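Local coordinates for bifunctional GH43-CE protein (Bacteroides eggerthii, PDB 6MLY), which probably hydrolyses xylan-type polysaccharides, joining a family 43 glycoside hydrolase, likely a beta-xylosidase, to a predicted carbohydrate esterase in one chain, at residues R358-F363 and F492-K497; S388-G393 and G501-D506. One frame throughout, in Å; residues are numbered along the deposited sequence.

Interaction 1: residues R358-F363 and F492-K497; sequences RMETSF and FNYATK
Phe-363 meets Phe-492 in an edge-to-face pair, and with Tyr-494 the two form an aromatic cluster between two loops of a concanavalin A-like beta-sandwich domain. The edge of Phe-363 is turned to the face of Phe-492, with centroids 4.8 Å apart and planes at 67°; its CE1 lies over that face, displaced toward the rim near CG. The same ring meets Tyr-494 obliquely, neither stacked nor edge-to-face, through CD1 of Phe-363 and CE2 of Tyr-494 at 3.5 Å. With CG anti to the backbone N (chi1 -178°), the Phe-363 ring reaches across to both partners.

Beyond the rings the link passes to the backbone: Glu-360 N donates to Ala-495 O at 2.8 Å, and Met-359 CA makes a CA-H...O contact with the same oxygen at 3.3 Å. A single carbonyl thus receives two neighbouring residues of 358-363. The Met-359 chain bends at its last torsion, which turns CE toward Thr-496 O and Lys-497 O, while SD lies by Lys-497 O.

In the next shell, Tyr-405 pairs edge-to-face with Phe-363, and Phe-395 with Phe-492. Arg-358 NH2 is held by Leu-84 O and Asp-85, while its NH1 forms a salt bridge with Glu-360 OE2 at 3.1 Å, approaching the syn lone pair of that oxygen, which lies 22° out of the guanidinium plane.

Interaction 2: residues S388-G393 and G501-D506; sequences SGMKEG and GYADFD
The ring of Tyr-502 carries Gly-389 on one face: the glycine CA stands over the ring centre, 3.3 Å from the centroid and 11° off the normal, in a CH-pi contact. With no side chain, Gly-389 brings its CA directly against the face of the ring. Tyr-502 holds its CG between the backbone N and the carbonyl carbon (chi1 57°), which folds the ring back over the 388-393 loop although its CB sets off away from it.

The backbones meet beside the ring, where Tyr-502 N gives a weak hydrogen bond to Gly-389 O at 3.3 Å. Gly-501 lies close to the same carbonyl, and the extended chain of Lys-391 runs alongside Gly-501, its CE 3.4 Å from Gly-501 N. Beyond this, Met-390 CE touches Ala-503 CB at 4.2 Å, a light apolar contact.

The 388-393 loop connects strands 378-386 and 395-401, which belong to the two different sheets of the sandwich. It packs here on the start of strand 502-511, whose sheet neighbours are 352-355 and 378-386; Met-390 and Ala-503 both reach Ala-396 on strand 395-401 of the other sheet.

Both interactions belong to the concanavalin A-like domain, and their segments alternate along the chain: 492-497 lies in the loop that leads into the strand carrying 501-506. Interaction 2 is the more buried and the smaller, built on glycine backbone, one ring face and a weak bond. Interaction 1 is partly buried: its phenylalanines lie inside, while Met-359 and Lys-497 mark a more exposed margin with charged groups nearby. The two touch directly, Thr-496 OG1 probably hydrogen-bonding Gly-393 O at 2.8 Å, with a long, weak ion pair between Lys-497 and Glu-392. Loop 388-393 therefore meets both the strand start at 501-506 and the loop preceding it.

Interaction 1: residues R358-F363 and F492-K497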
loop_
_atom_site.group_PDB
_atom_site.type_symbol
_atom_site.label_atom_id
_atom_site.label_comp_id
_atom_site.label_asym_id
_atom_site.label_seq_id
_atom_site.Cartn_x
_atom_site.Cartn_y
_atom_site.Cartn_z
ATOM N N ARG A 358 -17.424 22.412 -2.582
ATOM C CA ARG A 358 -16.986 22.638 -3.962
ATOM C C ARG A 358 -16.987 21.302 -4.723
ATOM O O ARG A 358 -16.690 20.249 -4.144
ATOM C CB ARG A 358 -15.596 23.286 -3.929
ATOM C CG ARG A 358 -15.007 23.625 -5.292
ATOM C CD ARG A 358 -13.501 23.426 -5.344
ATOM N NE ARG A 358 -12.754 24.489 -4.683
ATOM C CZ ARG A 358 -11.474 24.411 -4.320
ATOM N NH1 ARG A 358 -10.834 23.254 -4.362
ATOM N NH2 ARG A 358 -10.836 25.496 -3.917
ATOM N N MET A 359 -17.332 21.358 -6.018
ATOM C CA MET A 359 -17.275 20.201 -6.930
ATOM C C MET A 359 -15.843 20.061 -7.462
ATOM O O MET A 359 -15.255 21.039 -7.926
ATOM C CB MET A 359 -18.226 20.377 -8.118
ATOM C CG MET A 359 -19.672 20.587 -7.716
ATOM S SD MET A 359 -20.686 21.255 -9.060
ATOM C CE MET A 359 -20.517 19.968 -10.297
ATOM N N GLU A 360 -15.296 18.842 -7.406
ATOM C CA GLU A 360 -13.902 18.586 -7.767
ATOM C C GLU A 360 -13.836 17.695 -9.015
ATOM O O GLU A 360 -14.768 16.937 -9.301
ATOM C CB GLU A 360 -13.172 17.939 -6.589
ATOM C CG GLU A 360 -13.264 18.735 -5.295
ATOM C CD GLU A 360 -12.415 19.999 -5.202
ATOM O OE1 GLU A 360 -11.783 20.383 -6.216
ATOM O OE2 GLU A 360 -12.386 20.604 -4.104
ATOM N N THR A 361 -12.729 17.816 -9.760
ATOM C CA THR A 361 -12.380 16.931 -10.883
ATOM C C THR A 361 -11.208 16.017 -10.500
ATOM O O THR A 361 -10.898 15.069 -11.215
ATOM C CB THR A 361 -11.970 17.729 -12.129
ATOM O OG1 THR A 361 -12.642 18.988 -12.120
ATOM C CG2 THR A 361 -12.263 16.988 -13.415
ATOM N N SER A 362 -10.548 16.345 -9.385
ATOM C CA SER A 362 -9.345 15.679 -8.914
ATOM C C SER A 362 -9.475 15.437 -7.407
ATOM O O SER A 362 -10.002 16.289 -6.681
ATOM C CB SER A 362 -8.118 16.507 -9.233
ATOM O OG SER A 362 -6.935 15.893 -8.740
ATOM N N PHE A 363 -8.990 14.277 -6.953
ATOM C CA PHE A 363 -8.906 13.966 -5.532
ATOM C C PHE A 363 -7.918 14.922 -4.841
ATOM O O PHE A 363 -8.165 15.346 -3.710
ATOM C CB PHE A 363 -8.518 12.498 -5.328
ATOM C CG PHE A 363 -8.437 12.054 -3.889
ATOM C CD1 PHE A 363 -9.376 12.474 -2.956
ATOM C CD2 PHE A 363 -7.434 11.193 -3.469
ATOM C CE1 PHE A 363 -9.306 12.050 -1.639
ATOM C CE2 PHE A 363 -7.361 10.774 -2.149
ATOM C CZ PHE A 363 -8.299 11.201 -1.237
ATOM N N PHE A 492 -11.409 11.690 4.005
ATOM C CA PHE A 492 -11.850 12.586 2.930
ATOM C C PHE A 492 -13.368 12.488 2.737
ATOM O O PHE A 492 -14.011 11.591 3.270
ATOM C CB PHE A 492 -11.091 12.286 1.635
ATOM C CG PHE A 492 -11.380 10.947 1.005
ATOM C CD1 PHE A 492 -10.643 9.823 1.348
ATOM C CD2 PHE A 492 -12.373 10.815 0.045
ATOM C CE1 PHE A 492 -10.903 8.598 0.754
ATOM C CE2 PHE A 492 -12.633 9.587 -0.545
ATOM C CZ PHE A 492 -11.899 8.480 -0.188
ATOM N N ASN A 493 -13.906 13.454 1.983
ATOM C CA ASN A 493 -15.313 13.565 1.632
ATOM C C ASN A 493 -15.497 14.769 0.705
ATOM O O ASN A 493 -15.510 15.902 1.173
ATOM C CB ASN A 493 -16.229 13.750 2.847
ATOM C CG ASN A 493 -17.684 13.938 2.458
ATOM O OD1 ASN A 493 -18.094 13.565 1.358
ATOM N ND2 ASN A 493 -18.474 14.514 3.349
ATOM N N TYR A 494 -15.677 14.516 -0.595
ATOM C CA TYR A 494 -15.790 15.595 -1.568
ATOM C C TYR A 494 -16.848 15.272 -2.620
ATOM O O TYR A 494 -17.171 14.118 -2.828
ATOM C CB TYR A 494 -14.452 15.838 -2.258
ATOM C CG TYR A 494 -13.933 14.674 -3.060
ATOM C CD1 TYR A 494 -13.980 14.689 -4.443
ATOM C CD2 TYR A 494 -13.367 13.572 -2.441
ATOM C CE1 TYR A 494 -13.486 13.635 -5.194
ATOM C CE2 TYR A 494 -12.864 12.510 -3.176
ATOM C CZ TYR A 494 -12.921 12.543 -4.559
ATOM O OH TYR A 494 -12.426 11.507 -5.296
ATOM N N ALA A 495 -17.322 16.325 -3.296
ATOM C CA ALA A 495 -18.406 16.252 -4.263
ATOM C C ALA A 495 -17.868 16.371 -5.695
ATOM O O ALA A 495 -16.880 17.069 -5.937
ATOM C CB ALA A 495 -19.406 17.341 -3.980
ATOM N N THR A 496 -18.548 15.685 -6.625
ATOM C CA THR A 496 -18.326 15.809 -8.065
ATOM C C THR A 496 -19.499 16.547 -8.727
ATOM O O THR A 496 -19.303 17.192 -9.757
ATOM C CB THR A 496 -18.118 14.436 -8.721
ATOM O OG1 THR A 496 -19.290 13.649 -8.508
ATOM C CG2 THR A 496 -16.908 13.702 -8.186
ATOM N N LYS A 497 -20.705 16.443 -8.147
ATOM C CA LYS A 497 -21.936 16.948 -8.781
ATOM C C LYS A 497 -22.681 17.952 -7.884
ATOM O O LYS A 497 -23.237 18.926 -8.401
ATOM C CB LYS A 497 -22.845 15.778 -9.172
ATOM C CG LYS A 497 -22.530 15.153 -10.525
ATOM C CD LYS A 497 -23.482 14.051 -10.942
ATOM C CE LYS A 497 -23.074 12.686 -10.430
ATOM N NZ LYS A 497 -23.934 11.615 -10.982
#

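Interaction 2: residues S388-G393 and G501-D506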
loop_
_atom_site.group_PDB
_atom_site.type_symbol
_atom_site.label_atom_id
_atom_site.label_comp_id
_atom_site.label_asym_id
_atom_site.label_seq_id
_atom_site.Cartn_x
_atom_site.Cartn_y
_atom_site.Cartn_z
ATOM N N SER A 388 -25.395 8.772 5.750
ATOM C CA SER A 388 -26.720 9.389 5.630
ATOM C C SER A 388 -26.634 10.756 4.937
ATOM O O SER A 388 -27.466 11.073 4.093
ATOM C CB SER A 388 -27.364 9.520 6.983
ATOM O OG SER A 388 -27.090 8.378 7.783
ATOM N N GLY A 389 -25.620 11.552 5.312
ATOM C CA GLY A 389 -25.459 12.943 4.880
ATOM C C GLY A 389 -25.108 13.089 3.407
ATOM O O GLY A 389 -25.378 14.133 2.811
ATOM N N MET A 390 -24.505 12.046 2.823
ATOM C CA MET A 390 -23.926 12.103 1.480
ATOM C C MET A 390 -25.000 12.394 0.424
ATOM O O MET A 390 -26.174 12.045 0.592
ATOM C CB MET A 390 -23.236 10.783 1.126
ATOM C CG MET A 390 -22.035 10.487 1.991
ATOM S SD MET A 390 -20.903 9.361 1.164
ATOM C CE MET A 390 -20.098 8.634 2.589
ATOM N N LYS A 391 -24.554 13.013 -0.679
ATOM C CA LYS A 391 -25.403 13.425 -1.793
ATOM C C LYS A 391 -24.884 12.810 -3.104
ATOM O O LYS A 391 -23.788 12.232 -3.143
ATOM C CB LYS A 391 -25.454 14.954 -1.858
ATOM C CG LYS A 391 -26.244 15.600 -0.729
ATOM C CD LYS A 391 -26.455 17.094 -0.884
ATOM C CE LYS A 391 -26.966 17.746 0.385
ATOM N NZ LYS A 391 -26.878 19.225 0.335
ATOM N N GLU A 392 -25.700 12.935 -4.160
ATOM C CA GLU A 392 -25.405 12.438 -5.506
ATOM C C GLU A 392 -24.012 12.912 -5.943
ATOM O O GLU A 392 -23.803 14.103 -6.187
ATOM C CB GLU A 392 -26.467 12.936 -6.490
ATOM C CG GLU A 392 -26.314 12.394 -7.905
ATOM C CD GLU A 392 -26.684 10.930 -8.092
ATOM O OE1 GLU A 392 -27.225 10.331 -7.141
ATOM O OE2 GLU A 392 -26.436 10.391 -9.193
ATOM N N GLY A 393 -23.069 11.965 -6.023
ATOM C CA GLY A 393 -21.745 12.194 -6.609
ATOM C C GLY A 393 -20.647 12.417 -5.578
ATOM O O GLY A 393 -19.480 12.562 -5.953
ATOM N N GLY A 501 -23.631 18.056 1.042
ATOM C CA GLY A 501 -23.608 16.746 1.683
ATOM C C GLY A 501 -22.438 16.603 2.643
ATOM O O GLY A 501 -21.412 17.264 2.482
ATOM N N TYR A 502 -22.605 15.717 3.633
ATOM C CA TYR A 502 -21.632 15.501 4.703
ATOM C C TYR A 502 -21.425 13.999 4.933
ATOM O O TYR A 502 -22.139 13.175 4.373
ATOM C CB TYR A 502 -22.092 16.204 5.983
ATOM C CG TYR A 502 -23.456 15.792 6.476
ATOM C CD1 TYR A 502 -23.600 14.811 7.446
ATOM C CD2 TYR A 502 -24.607 16.390 5.985
ATOM C CE1 TYR A 502 -24.850 14.430 7.907
ATOM C CE2 TYR A 502 -25.865 16.021 6.436
ATOM C CZ TYR A 502 -25.987 15.036 7.400
ATOM O OH TYR A 502 -27.218 14.664 7.852
ATOM N N ALA A 503 -20.421 13.678 5.756
ATOM C CA ALA A 503 -20.060 12.320 6.140
ATOM C C ALA A 503 -19.486 12.346 7.558
ATOM O O ALA A 503 -18.463 12.980 7.799
ATOM C CB ALA A 503 -19.059 11.758 5.164
ATOM N N ASP A 504 -20.152 11.670 8.496
ATOM C CA ASP A 504 -19.691 11.631 9.876
ATOM C C ASP A 504 -18.599 10.564 9.992
ATOM O O ASP A 504 -18.629 9.582 9.270
ATOM C CB ASP A 504 -20.840 11.362 10.849
ATOM C CG ASP A 504 -22.025 12.299 10.679
ATOM O OD1 ASP A 504 -21.814 13.430 10.184
ATOM O OD2 ASP A 504 -23.154 11.883 11.032
ATOM N N PHE A 505 -17.631 10.798 10.885
ATOM C CA PHE A 505 -16.634 9.806 11.289
ATOM C C PHE A 505 -16.679 9.657 12.812
ATOM O O PHE A 505 -16.460 10.640 13.529
ATOM C CB PHE A 505 -15.224 10.229 10.875
ATOM C CG PHE A 505 -14.979 10.323 9.390
ATOM C CD1 PHE A 505 -14.234 9.359 8.730
ATOM C CD2 PHE A 505 -15.469 11.392 8.655
ATOM C CE1 PHE A 505 -13.985 9.460 7.371
ATOM C CE2 PHE A 505 -15.229 11.484 7.293
ATOM C CZ PHE A 505 -14.488 10.518 6.653
ATOM N N ASP A 506 -16.974 8.441 13.296
ATOM C CA ASP A 506 -17.072 8.187 14.740
ATOM C C ASP A 506 -15.670 8.232 15.362
ATOM O O ASP A 506 -15.488 8.811 16.436
ATOM C CB ASP A 506 -17.770 6.858 15.052
ATOM C CG ASP A 506 -18.080 6.653 16.529
ATOM O OD1 ASP A 506 -18.152 7.664 17.269
ATOM O OD2 ASP A 506 -18.240 5.486 16.936
#